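Local coordinates for protein peptidoglycan glycosyltransferase (Eggerthella lenta, PDB 4MNR) that belongs to the penicillin-binding protein family, with an N-terminal dimerisation region and a C-terminal transpeptidase domain of the beta-lactamase-like fold, at residues A[299-304]-A[402-407]; A[291-296]-A[309-314]; A[194-199]-A[371-376]. One frame throughout, in Å; residues are numbered along the deposited sequence.

Interaction 1. Residues A[299-304]-A[402-407]; sequences AGEPVG and GTAEKE
Glu301 reaches across from the loop that follows helix 291-298 and takes the backbone N-H of Glu405, on the edge strand 398-406 of the five-stranded antiparallel sheet. In sequence this strand carries the Lys-Thr-Gly motif of penicillin-binding proteins, which ends at Gly402 and usually lines the active-site cleft. The bond is short and nearly straight: Glu405 N lies 2.8 Å from Glu301 OE2, with 172° at the hydrogen. The N-H comes in on the syn side of the carboxylate, 22° out of its plane. The same oxygen also packs against Ala404, with Glu301 OE2 3.4 Å from Ala404 CA. A water links Glu301 OE1 to the carbonyl O of Glu405. Another lies within bonding distance of Glu301 OE2 and Thr403 O, and may serve only some of its neighbours at a time. A bend at chi2 (-70°) swings the carboxylate toward the strand.

Further out, Gly300, at positive phi, is the C-prime residue of a Schellman motif ending the helix, with Glu301 N bonded back to Trp296 O. On the strand, Ala404 pairs through its backbone with Asp411 of strand 409-418, and Thr403 N meets Ser185 OG, in the SxxK sequence. The two glutamate side chains cross at about a right angle, and OE2 of Glu301 stays 5.5 Å from OE2 of Glu405.

Interaction 2. Residues A[291-296]-A[309-314]; sequences PWELAW and PGRESP
The guanidinium of Arg311 presents its edge to the carboxylate of Glu293, and the two flat groups meet end-on in a bidentate salt bridge, their planes turned 34° apart. Each oxygen has its own nitrogen. Arg311 NH2 stands 2.7 Å from Glu293 OE2 and meets the syn lone pair of that oxygen, which is tilted out of the guanidinium plane. The second bond is longer but straighter: NH1 of Arg311 is 3.1 Å from OE1 of Glu293. OE1 lies in the guanidinium plane, and the angle at the hydrogen is 166°. The rest of the guanidinium rim is turned back on its own loop. Arg311 NE donates to the carbonyl O of Ser313 (2.8 Å), while NH2 of Arg311 also donates to the carbonyl O of Pro314 (3.0 Å), which it meets above the carbonyl plane. Four bonds thus hold the rotation of the group, two of them to carbonyls of its own loop.

Both side chains are stretched out and come from opposite directions. In Arg311 the chain is extended from CG to NE, CG lying opposite the backbone N (chi1 178°). This length spans two segments whose nearest CA atoms, of Glu293 and Pro314, are 11.8 Å apart.

The salt bridge ties the long loop before helix 321-332 to helix 291-298. Pro282 touches both charged side chains; Glu293 also packs on Leu287 of helix 284-289 and Arg311 on Asp286. Other residues of the helix pack on Val220 of strand 218-221 (Ala295, Trp296) and Leu257 of helix 242-263 (Leu294).

Interaction 3. Residues A[194-199]-A[371-376]; sequences TALEDD and AGRVRD
Leu196 and Arg373 come at each other from opposite directions, one from the last turn of helix 188-197, the other from helix 368-384, and the leucine slides beneath the arginine's flat end. CB of Leu196 lies under one face of the guanidinium, displaced toward its rim. The CD2 methyl of Leu196 approaches closest, 3.5 Å from NH2 of Arg373, and the other methyl, CD1, turns inward along the arginine stem, 4.0 Å from Arg373 CB. That same CD1 packs on the CG2 branch of Val374 at 3.9 Å, the apolar part of this helix-helix contact. A bend at chi3 (70°) turns the guanidinium back over the leucine after an otherwise drawn-out start to the chain. With CG of Leu196 beside the backbone N (chi1 -60°), its CD1 methyl is directed between the arginine stem and Val374.

The guanidinium's edge has a different task. Two waters lie in its plane, one 3.0 Å from NH1 of Arg373 and the other 3.0 Å from NH2. Both also lie within long bonding distance of Asp199 OD1, though which acceptors they serve is not settled. The acid itself stays at a distance, its OD1 5.7 Å from Arg373 NH1. Asp199, at positive phi, is the first residue beyond the helix in a Schellman motif. The direct ionic partner is Glu203, which forms a salt bridge with NH2 of Arg373 and also touches Leu196.

Chemically the guanidinium is divided: leucine on a face, water at the edge, and Glu203 in a salt bridge to NH2. Glu203 and Asp199 would be expected to offset part of its positive charge, which the leucine cannot. Between the segments, packing of Leu196 on Arg373 and Val374 makes the contact; alongside it Glu197 OE1 bonds Thr370 OG1 of helix 368-384.

Interactions 1 and 2 share one stretch of structure: their centres are 14 Å apart, and the loop 299-304 runs on directly from helix 291-298. Val303 CG2 packs 3.4 Å from CZ3 of Trp292, and the CA of Gly304 comes 3.4 Å from OE2 of Glu293, so the loop that meets strand 398-406 also rests on the helix holding the salt bridge. Interaction 3 stands apart, about 11 Å from interaction 1 and about 10 Å from interaction 2 at the nearest atoms. Its helix 188-197 begins at the SxxK sequence, which in this family lies beside the Lys-Thr-Gly strand of interaction 1. The bound magnesium ion is about 11 Å from the side chain of Leu196.

Interaction 1. Residues A[299-304]-A[402-407]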
ATOM      1  N   ALA A 299      -1.313 -17.850  -0.922  1.00 10.67           N
ATOM      2  CA  ALA A 299      -1.003 -17.266  -2.222  1.00 11.22           C
ATOM      3  C   ALA A 299      -1.622 -15.887  -2.390  1.00 15.74           C
ATOM      4  O   ALA A 299      -1.572 -15.302  -3.477  1.00 19.33           O
ATOM      5  CB  ALA A 299      -1.478 -18.178  -3.334  1.00 12.55           C
ATOM      6  N   GLY A 300      -2.220 -15.364  -1.331  1.00 12.18           N
ATOM      7  CA  GLY A 300      -2.737 -14.010  -1.376  1.00 10.21           C
ATOM      8  C   GLY A 300      -4.176 -13.822  -1.834  1.00 12.97           C
ATOM      9  O   GLY A 300      -4.607 -12.682  -2.034  1.00 13.40           O
ATOM     10  N   GLU A 301      -4.932 -14.911  -2.009  1.00  8.35           N
ATOM     11  CA  GLU A 301      -6.313 -14.783  -2.454  1.00 10.07           C
ATOM     12  C   GLU A 301      -7.299 -15.083  -1.326  1.00 10.71           C
ATOM     13  O   GLU A 301      -7.241 -16.148  -0.710  1.00 13.30           O
ATOM     14  CB  GLU A 301      -6.592 -15.712  -3.641  1.00 12.88           C
ATOM     15  CG  GLU A 301      -5.894 -15.281  -4.936  1.00 16.21           C
ATOM     16  CD  GLU A 301      -6.479 -14.008  -5.542  1.00 22.83           C
ATOM     17  OE1 GLU A 301      -7.516 -13.506  -5.052  1.00 23.56           O
ATOM     18  OE2 GLU A 301      -5.895 -13.514  -6.525  1.00 24.88           O
ATOM     19  N   PRO A 302      -8.200 -14.134  -1.042  1.00 10.90           N
ATOM     20  CA  PRO A 302      -9.211 -14.314   0.003  1.00 12.28           C
ATOM     21  C   PRO A 302     -10.446 -15.048  -0.503  1.00 12.69           C
ATOM     22  O   PRO A 302     -11.406 -14.408  -0.941  1.00 18.43           O
ATOM     23  CB  PRO A 302      -9.563 -12.879   0.389  1.00 12.18           C
ATOM     24  CG  PRO A 302      -9.341 -12.085  -0.888  1.00 14.01           C
ATOM     25  CD  PRO A 302      -8.176 -12.761  -1.579  1.00 14.07           C
ATOM     26  N   VAL A 303     -10.429 -16.375  -0.437  1.00 11.91           N
ATOM     27  CA  VAL A 303     -11.512 -17.165  -1.017  1.00 13.33           C
ATOM     28  C   VAL A 303     -12.544 -17.646   0.003  1.00 15.85           C
ATOM     29  O   VAL A 303     -13.470 -18.364  -0.361  1.00 16.37           O
ATOM     30  CB  VAL A 303     -10.963 -18.381  -1.804  1.00 15.29           C
ATOM     31  CG1 VAL A 303      -9.944 -17.941  -2.843  1.00 15.61           C
ATOM     32  CG2 VAL A 303     -10.342 -19.399  -0.851  1.00 15.96           C
ATOM     33  N   GLY A 304     -12.386 -17.251   1.269  1.00 12.33           N
ATOM     34  CA  GLY A 304     -13.328 -17.614   2.311  1.00 13.68           C
ATOM     35  C   GLY A 304     -14.741 -17.214   1.957  1.00 15.44           C
ATOM     36  O   GLY A 304     -14.982 -16.098   1.509  1.00 17.34           O
ATOM     37  N   GLY A 402       2.285  -8.789  -8.365  1.00 11.43           N
ATOM     38  CA  GLY A 402       1.043  -9.366  -7.933  1.00 13.70           C
ATOM     39  C   GLY A 402      -0.003  -9.335  -9.010  1.00 14.06           C
ATOM     40  O   GLY A 402      -0.121  -8.383  -9.784  1.00 12.87           O
ATOM     41  N   THR A 403      -0.763 -10.418  -9.064  1.00 13.05           N
ATOM     42  CA  THR A 403      -1.970 -10.451  -9.813  1.00 16.05           C
ATOM     43  C   THR A 403      -3.009 -10.871  -8.781  1.00 20.32           C
ATOM     44  O   THR A 403      -2.779 -11.788  -7.990  1.00 20.72           O
ATOM     45  CB  THR A 403      -1.836 -11.438 -10.981  1.00 24.39           C
ATOM     46  OG1 THR A 403      -0.938 -10.872 -11.954  1.00 26.78           O
ATOM     47  CG2 THR A 403      -3.162 -11.713 -11.616  1.00 33.60           C
ATOM     48  N   ALA A 404      -4.109 -10.137  -8.736  1.00 11.79           N
ATOM     49  CA  ALA A 404      -5.249 -10.514  -7.904  1.00 15.26           C
ATOM     50  C   ALA A 404      -6.470 -10.780  -8.780  1.00 15.26           C
ATOM     51  O   ALA A 404      -6.904  -9.925  -9.558  1.00 16.32           O
ATOM     52  CB  ALA A 404      -5.538  -9.436  -6.873  1.00 16.50           C
ATOM     53  N   GLU A 405      -7.011 -11.988  -8.656  1.00 13.46           N
ATOM     54  CA  GLU A 405      -8.043 -12.489  -9.550  1.00 21.95           C
ATOM     55  C   GLU A 405      -9.362 -11.739  -9.458  1.00 25.12           C
ATOM     56  O   GLU A 405      -9.883 -11.511  -8.372  1.00 26.95           O
ATOM     57  CB  GLU A 405      -8.285 -13.976  -9.273  1.00 29.49           C
ATOM     58  CG  GLU A 405      -7.150 -14.882  -9.745  1.00 41.20           C
ATOM     59  CD  GLU A 405      -7.064 -14.976 -11.265  1.00 52.60           C
ATOM     60  OE1 GLU A 405      -8.129 -15.064 -11.920  1.00 57.29           O
ATOM     61  OE2 GLU A 405      -5.934 -14.959 -11.805  1.00 54.55           O
ATOM     62  N   LYS A 406      -9.890 -11.344 -10.611  1.00 24.49           N
ATOM     63  CA  LYS A 406     -11.255 -10.834 -10.698  1.00 27.88           C
ATOM     64  C   LYS A 406     -12.016 -11.658 -11.725  1.00 26.20           C
ATOM     65  O   LYS A 406     -11.438 -12.520 -12.389  1.00 25.80           O
ATOM     66  CB  LYS A 406     -11.266  -9.369 -11.112  1.00 32.53           C
ATOM     67  CG  LYS A 406     -10.342  -8.497 -10.293  1.00 36.15           C
ATOM     68  CD  LYS A 406     -10.437  -7.070 -10.750  1.00 42.18           C
ATOM     69  CE  LYS A 406     -11.483  -6.305  -9.966  1.00 40.30           C
ATOM     70  NZ  LYS A 406     -11.345  -4.853 -10.238  1.00 38.13           N
ATOM     71  N   GLU A 407     -13.309 -11.384 -11.861  1.00 32.40           N
ATOM     72  CA  GLU A 407     -14.175 -12.179 -12.728  1.00 36.17           C
ATOM     73  C   GLU A 407     -13.667 -12.282 -14.168  1.00 35.06           C
ATOM     74  O   GLU A 407     -13.500 -13.383 -14.703  1.00 33.97           O
ATOM     75  CB  GLU A 407     -15.599 -11.622 -12.710  1.00 45.24           C
ATOM     76  CG  GLU A 407     -16.642 -12.575 -13.280  1.00 55.63           C
ATOM     77  CD  GLU A 407     -16.813 -13.826 -12.434  1.00 64.17           C
ATOM     78  OE1 GLU A 407     -16.728 -13.721 -11.191  1.00 66.97           O
ATOM     79  OE2 GLU A 407     -17.028 -14.913 -13.015  1.00 67.77           O
TER
HETATM   80  O   HOH W   1      -9.061 -11.448  -5.960  1.00 22.75           O
HETATM   81  O   HOH W   2      -3.756 -14.385  -7.704  1.00 27.58           O

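Interaction 2. Residues A[291-296]-A[309-314]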
ATOM      1  N   PRO A 291      -8.431 -26.588   4.090  1.00 15.31           N
ATOM      2  CA  PRO A 291      -7.100 -26.569   3.470  1.00 16.50           C
ATOM      3  C   PRO A 291      -7.090 -25.774   2.177  1.00 12.94           C
ATOM      4  O   PRO A 291      -6.084 -25.158   1.845  1.00 14.38           O
ATOM      5  CB  PRO A 291      -6.836 -28.048   3.168  1.00 16.37           C
ATOM      6  CG  PRO A 291      -7.596 -28.768   4.219  1.00 18.72           C
ATOM      7  CD  PRO A 291      -8.838 -27.951   4.475  1.00 17.75           C
ATOM      8  N   TRP A 292      -8.199 -25.805   1.448  1.00 13.46           N
ATOM      9  CA  TRP A 292      -8.305 -25.052   0.208  1.00 11.86           C
ATOM     10  C   TRP A 292      -8.235 -23.542   0.482  1.00 11.08           C
ATOM     11  O   TRP A 292      -7.511 -22.813  -0.200  1.00 10.71           O
ATOM     12  CB  TRP A 292      -9.611 -25.423  -0.497  1.00 13.00           C
ATOM     13  CG  TRP A 292      -9.845 -24.688  -1.769  1.00 11.66           C
ATOM     14  CD1 TRP A 292      -9.242 -24.911  -2.967  1.00 12.16           C
ATOM     15  CD2 TRP A 292     -10.777 -23.620  -1.977  1.00 14.39           C
ATOM     16  NE1 TRP A 292      -9.736 -24.041  -3.915  1.00 14.35           N
ATOM     17  CE2 TRP A 292     -10.683 -23.243  -3.327  1.00 15.59           C
ATOM     18  CE3 TRP A 292     -11.683 -22.949  -1.148  1.00 17.68           C
ATOM     19  CZ2 TRP A 292     -11.455 -22.219  -3.869  1.00 20.94           C
ATOM     20  CZ3 TRP A 292     -12.448 -21.936  -1.685  1.00 19.85           C
ATOM     21  CH2 TRP A 292     -12.329 -21.578  -3.032  1.00 19.60           C
ATOM     22  N   GLU A 293      -8.983 -23.072   1.480  1.00 11.38           N
ATOM     23  CA  GLU A 293      -8.926 -21.665   1.858  1.00 12.11           C
ATOM     24  C   GLU A 293      -7.527 -21.292   2.359  1.00 12.17           C
ATOM     25  O   GLU A 293      -7.019 -20.203   2.074  1.00 11.89           O
ATOM     26  CB  GLU A 293      -9.990 -21.321   2.916  1.00 12.78           C
ATOM     27  CG  GLU A 293     -10.100 -19.812   3.163  1.00 13.38           C
ATOM     28  CD  GLU A 293     -11.123 -19.433   4.243  1.00 18.18           C
ATOM     29  OE1 GLU A 293     -11.983 -20.277   4.593  1.00 21.60           O
ATOM     30  OE2 GLU A 293     -11.064 -18.278   4.739  1.00 17.84           O
ATOM     31  N   LEU A 294      -6.911 -22.204   3.110  1.00 10.83           N
ATOM     32  CA  LEU A 294      -5.569 -21.969   3.652  1.00 10.53           C
ATOM     33  C   LEU A 294      -4.536 -21.849   2.535  1.00  9.99           C
ATOM     34  O   LEU A 294      -3.696 -20.939   2.523  1.00  9.57           O
ATOM     35  CB  LEU A 294      -5.196 -23.108   4.610  1.00 11.00           C
ATOM     36  CG  LEU A 294      -3.736 -23.152   5.088  1.00 11.88           C
ATOM     37  CD1 LEU A 294      -3.326 -21.862   5.797  1.00 12.25           C
ATOM     38  CD2 LEU A 294      -3.539 -24.341   6.022  1.00 14.96           C
ATOM     39  N   ALA A 295      -4.617 -22.763   1.579  1.00 10.47           N
ATOM     40  CA  ALA A 295      -3.694 -22.764   0.451  1.00  9.68           C
ATOM     41  C   ALA A 295      -3.804 -21.469  -0.350  1.00  9.25           C
ATOM     42  O   ALA A 295      -2.796 -20.842  -0.672  1.00 10.41           O
ATOM     43  CB  ALA A 295      -3.970 -23.966  -0.445  1.00 12.42           C
ATOM     44  N   TRP A 296      -5.030 -21.061  -0.664  1.00 10.54           N
ATOM     45  CA  TRP A 296      -5.211 -19.814  -1.401  1.00  9.13           C
ATOM     46  C   TRP A 296      -4.805 -18.574  -0.602  1.00  8.77           C
ATOM     47  O   TRP A 296      -4.266 -17.621  -1.161  1.00 10.40           O
ATOM     48  CB  TRP A 296      -6.658 -19.689  -1.887  1.00  9.78           C
ATOM     49  CG  TRP A 296      -6.883 -20.347  -3.228  1.00 11.91           C
ATOM     50  CD1 TRP A 296      -7.715 -21.390  -3.508  1.00 12.14           C
ATOM     51  CD2 TRP A 296      -6.262 -19.987  -4.466  1.00 11.62           C
ATOM     52  NE1 TRP A 296      -7.661 -21.698  -4.849  1.00 13.44           N
ATOM     53  CE2 TRP A 296      -6.769 -20.854  -5.456  1.00 13.83           C
ATOM     54  CE3 TRP A 296      -5.319 -19.024  -4.831  1.00 12.08           C
ATOM     55  CZ2 TRP A 296      -6.368 -20.777  -6.789  1.00 16.11           C
ATOM     56  CZ3 TRP A 296      -4.919 -18.951  -6.159  1.00 13.86           C
ATOM     57  CH2 TRP A 296      -5.445 -19.825  -7.117  1.00 14.81           C
ATOM     58  N   PRO A 309     -23.952 -18.206   6.186  1.00 20.42           N
ATOM     59  CA  PRO A 309     -24.359 -17.808   7.537  1.00 21.17           C
ATOM     60  C   PRO A 309     -23.542 -18.545   8.592  1.00 24.17           C
ATOM     61  O   PRO A 309     -23.189 -19.707   8.408  1.00 20.84           O
ATOM     62  CB  PRO A 309     -25.835 -18.242   7.601  1.00 22.52           C
ATOM     63  CG  PRO A 309     -26.275 -18.254   6.182  1.00 25.78           C
ATOM     64  CD  PRO A 309     -25.088 -18.759   5.421  1.00 21.21           C
ATOM     65  N   GLY A 310     -23.218 -17.858   9.678  1.00 22.98           N
ATOM     66  CA  GLY A 310     -22.491 -18.486  10.763  1.00 23.37           C
ATOM     67  C   GLY A 310     -20.980 -18.357  10.713  1.00 24.09           C
ATOM     68  O   GLY A 310     -20.306 -18.749  11.664  1.00 26.56           O
ATOM     69  N   ARG A 311     -20.426 -17.820   9.627  1.00 19.57           N
ATOM     70  CA  ARG A 311     -18.974 -17.673   9.569  1.00 19.58           C
ATOM     71  C   ARG A 311     -18.511 -16.577  10.531  1.00 22.96           C
ATOM     72  O   ARG A 311     -19.033 -15.463  10.518  1.00 25.36           O
ATOM     73  CB  ARG A 311     -18.485 -17.397   8.152  1.00 16.92           C
ATOM     74  CG  ARG A 311     -16.969 -17.197   8.104  1.00 15.90           C
ATOM     75  CD  ARG A 311     -16.444 -17.063   6.714  1.00 23.57           C
ATOM     76  NE  ARG A 311     -15.040 -16.681   6.735  1.00 21.07           N
ATOM     77  CZ  ARG A 311     -14.039 -17.466   6.357  1.00 19.80           C
ATOM     78  NH1 ARG A 311     -14.282 -18.693   5.903  1.00 19.01           N
ATOM     79  NH2 ARG A 311     -12.793 -17.005   6.411  1.00 17.25           N
ATOM     80  N   GLU A 312     -17.538 -16.913  11.373  1.00 26.21           N
ATOM     81  CA  GLU A 312     -17.115 -16.031  12.462  1.00 28.88           C
ATOM     82  C   GLU A 312     -16.082 -14.992  12.052  1.00 25.61           C
ATOM     83  O   GLU A 312     -16.074 -13.882  12.580  1.00 28.97           O
ATOM     84  CB  GLU A 312     -16.551 -16.861  13.619  1.00 36.98           C
ATOM     85  CG  GLU A 312     -17.481 -17.958  14.111  1.00 47.99           C
ATOM     86  CD  GLU A 312     -16.853 -18.812  15.202  1.00 57.97           C
ATOM     87  OE1 GLU A 312     -15.609 -18.799  15.331  1.00 62.78           O
ATOM     88  OE2 GLU A 312     -17.606 -19.493  15.933  1.00 60.76           O
ATOM     89  N   SER A 313     -15.217 -15.341  11.112  1.00 18.80           N
ATOM     90  CA  SER A 313     -14.095 -14.463  10.783  1.00 18.19           C
ATOM     91  C   SER A 313     -14.154 -13.990   9.325  1.00 15.59           C
ATOM     92  O   SER A 313     -14.862 -14.578   8.513  1.00 17.36           O
ATOM     93  CB  SER A 313     -12.773 -15.177  11.093  1.00 24.91           C
ATOM     94  OG  SER A 313     -12.465 -16.158  10.119  1.00 26.36           O
ATOM     95  N   PRO A 314     -13.437 -12.902   8.992  1.00 16.91           N
ATOM     96  CA  PRO A 314     -13.504 -12.421   7.609  1.00 15.52           C
ATOM     97  C   PRO A 314     -12.721 -13.316   6.661  1.00 14.89           C
ATOM     98  O   PRO A 314     -11.967 -14.173   7.116  1.00 15.68           O
ATOM     99  CB  PRO A 314     -12.825 -11.044   7.686  1.00 18.56           C
ATOM    100  CG  PRO A 314     -11.911 -11.144   8.839  1.00 18.37           C
ATOM    101  CD  PRO A 314     -12.623 -12.011   9.840  1.00 17.67           C
TER

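Interaction 3. Residues A[194-199]-A[371-376]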
ATOM      1  N   THR A 194       7.374 -15.644   6.565  1.00 11.20           N
ATOM      2  CA  THR A 194       6.934 -16.458   7.679  1.00 12.05           C
ATOM      3  C   THR A 194       7.572 -17.841   7.624  1.00 12.49           C
ATOM      4  O   THR A 194       8.005 -18.376   8.643  1.00 14.66           O
ATOM      5  CB  THR A 194       5.392 -16.566   7.688  1.00 11.74           C
ATOM      6  OG1 THR A 194       4.844 -15.247   7.855  1.00 13.21           O
ATOM      7  CG2 THR A 194       4.943 -17.419   8.854  1.00 15.26           C
ATOM      8  N   ALA A 195       7.637 -18.414   6.422  1.00 14.07           N
ATOM      9  CA  ALA A 195       8.202 -19.749   6.257  1.00 14.49           C
ATOM     10  C   ALA A 195       9.684 -19.769   6.623  1.00 13.14           C
ATOM     11  O   ALA A 195      10.160 -20.717   7.238  1.00 16.67           O
ATOM     12  CB  ALA A 195       7.995 -20.253   4.833  1.00 15.89           C
ATOM     13  N   LEU A 196      10.413 -18.721   6.248  1.00 13.82           N
ATOM     14  CA  LEU A 196      11.828 -18.659   6.588  1.00 12.29           C
ATOM     15  C   LEU A 196      12.039 -18.408   8.083  1.00 17.15           C
ATOM     16  O   LEU A 196      12.904 -19.023   8.707  1.00 21.19           O
ATOM     17  CB  LEU A 196      12.535 -17.581   5.755  1.00 12.08           C
ATOM     18  CG  LEU A 196      12.483 -17.760   4.235  1.00 14.71           C
ATOM     19  CD1 LEU A 196      13.285 -16.656   3.549  1.00 15.05           C
ATOM     20  CD2 LEU A 196      12.987 -19.139   3.819  1.00 17.16           C
ATOM     21  N   GLU A 197      11.260 -17.495   8.652  1.00 15.90           N
ATOM     22  CA  GLU A 197      11.372 -17.161  10.077  1.00 16.23           C
ATOM     23  C   GLU A 197      11.102 -18.377  10.969  1.00 19.89           C
ATOM     24  O   GLU A 197      11.791 -18.593  11.977  1.00 20.63           O
ATOM     25  CB  GLU A 197      10.421 -16.001  10.424  1.00 20.17           C
ATOM     26  CG  GLU A 197      10.425 -15.567  11.900  1.00 23.52           C
ATOM     27  CD  GLU A 197      11.428 -14.455  12.221  1.00 26.89           C
ATOM     28  OE1 GLU A 197      12.147 -13.997  11.313  1.00 20.87           O
ATOM     29  OE2 GLU A 197      11.497 -14.031  13.396  1.00 28.90           O
ATOM     30  N   ASP A 198      10.116 -19.181  10.579  1.00 18.22           N
ATOM     31  CA  ASP A 198       9.677 -20.319  11.385  1.00 21.49           C
ATOM     32  C   ASP A 198      10.352 -21.619  10.963  1.00 24.47           C
ATOM     33  O   ASP A 198      10.050 -22.689  11.504  1.00 24.05           O
ATOM     34  CB  ASP A 198       8.158 -20.484  11.297  1.00 26.34           C
ATOM     35  CG  ASP A 198       7.402 -19.341  11.958  1.00 34.87           C
ATOM     36  OD1 ASP A 198       7.981 -18.658  12.833  1.00 38.50           O
ATOM     37  OD2 ASP A 198       6.220 -19.130  11.602  1.00 36.23           O
ATOM     38  N   ASP A 199      11.260 -21.518   9.995  1.00 19.98           N
ATOM     39  CA  ASP A 199      12.025 -22.668   9.504  1.00 24.78           C
ATOM     40  C   ASP A 199      11.133 -23.776   8.949  1.00 20.72           C
ATOM     41  O   ASP A 199      11.445 -24.959   9.080  1.00 24.09           O
ATOM     42  CB  ASP A 199      12.941 -23.227  10.599  1.00 36.96           C
ATOM     43  CG  ASP A 199      14.179 -23.898  10.036  1.00 47.14           C
ATOM     44  OD1 ASP A 199      14.699 -23.413   9.007  1.00 50.55           O
ATOM     45  OD2 ASP A 199      14.631 -24.906  10.621  1.00 54.80           O
ATOM     46  N   ALA A 371      14.548 -10.807   7.038  1.00 11.81           N
ATOM     47  CA  ALA A 371      14.273  -9.723   6.099  1.00  9.59           C
ATOM     48  C   ALA A 371      15.301  -9.721   4.972  1.00 12.21           C
ATOM     49  O   ALA A 371      14.954  -9.556   3.812  1.00 11.18           O
ATOM     50  CB  ALA A 371      14.293  -8.371   6.811  1.00  9.94           C
ATOM     51  N   GLY A 372      16.570  -9.906   5.328  1.00 12.33           N
ATOM     52  CA  GLY A 372      17.632  -9.905   4.342  1.00 13.51           C
ATOM     53  C   GLY A 372      17.517 -11.071   3.377  1.00 12.85           C
ATOM     54  O   GLY A 372      17.802 -10.927   2.189  1.00 12.36           O
ATOM     55  N   ARG A 373      17.094 -12.230   3.879  1.00  9.50           N
ATOM     56  CA  ARG A 373      16.973 -13.405   3.019  1.00  9.98           C
ATOM     57  C   ARG A 373      15.832 -13.201   2.054  1.00 12.11           C
ATOM     58  O   ARG A 373      15.914 -13.587   0.885  1.00 10.93           O
ATOM     59  CB  ARG A 373      16.719 -14.672   3.843  1.00 11.98           C
ATOM     60  CG  ARG A 373      17.930 -15.145   4.628  1.00 13.57           C
ATOM     61  CD  ARG A 373      17.521 -16.162   5.675  1.00 14.81           C
ATOM     62  NE  ARG A 373      17.119 -17.428   5.065  1.00 14.80           N
ATOM     63  CZ  ARG A 373      16.553 -18.427   5.735  1.00 18.40           C
ATOM     64  NH1 ARG A 373      16.293 -18.302   7.034  1.00 18.10           N
ATOM     65  NH2 ARG A 373      16.250 -19.550   5.104  1.00 21.24           N
ATOM     66  N   VAL A 374      14.752 -12.598   2.544  1.00  9.16           N
ATOM     67  CA  VAL A 374      13.604 -12.313   1.676  1.00  9.53           C
ATOM     68  C   VAL A 374      13.976 -11.273   0.621  1.00 10.58           C
ATOM     69  O   VAL A 374      13.611 -11.410  -0.541  1.00  8.28           O
ATOM     70  CB  VAL A 374      12.399 -11.834   2.489  1.00  9.73           C
ATOM     71  CG1 VAL A 374      11.256 -11.352   1.560  1.00  9.27           C
ATOM     72  CG2 VAL A 374      11.930 -12.951   3.410  1.00 11.99           C
ATOM     73  N   ARG A 375      14.706 -10.240   1.035  0.65  9.79           N
ATOM     74  CA  ARG A 375      15.121  -9.192   0.108  0.65 11.41           C
ATOM     75  C   ARG A 375      15.961  -9.780  -1.032  0.65  9.84           C
ATOM     76  O   ARG A 375      15.811  -9.395  -2.189  0.65 10.39           O
ATOM     77  CB  ARG A 375      15.879  -8.086   0.854  0.65 10.96           C
ATOM     78  CG  ARG A 375      15.859  -6.735   0.163  0.65 13.18           C
ATOM     79  CD  ARG A 375      16.175  -5.605   1.149  0.65 16.27           C
ATOM     80  NE  ARG A 375      17.510  -5.751   1.721  0.65 18.98           N
ATOM     81  CZ  ARG A 375      17.758  -6.083   2.985  0.65 20.85           C
ATOM     82  NH1 ARG A 375      19.011  -6.204   3.399  0.65 16.95           N
ATOM     83  NH2 ARG A 375      16.755  -6.296   3.835  0.65 17.98           N
ATOM     84  N   ASP A 376      16.820 -10.739  -0.708  1.00 10.47           N
ATOM     85  CA  ASP A 376      17.640 -11.403  -1.723  1.00 11.03           C
ATOM     86  C   ASP A 376      16.782 -12.187  -2.737  1.00 10.46           C
ATOM     87  O   ASP A 376      17.083 -12.213  -3.939  1.00 11.32           O
ATOM     88  CB  ASP A 376      18.666 -12.325  -1.067  1.00 14.18           C
ATOM     89  CG  ASP A 376      19.808 -11.559  -0.391  1.00 23.72           C
ATOM     90  OD1 ASP A 376      19.973 -10.344  -0.654  1.00 24.11           O
ATOM     91  OD2 ASP A 376      20.549 -12.183   0.403  1.00 26.69           O
TER
HETATM   92  O   HOH W   3      14.979 -20.255   8.903  1.00 33.62           O
HETATM   93  O   HOH W   4      14.662 -21.657   6.429  1.00 23.34           O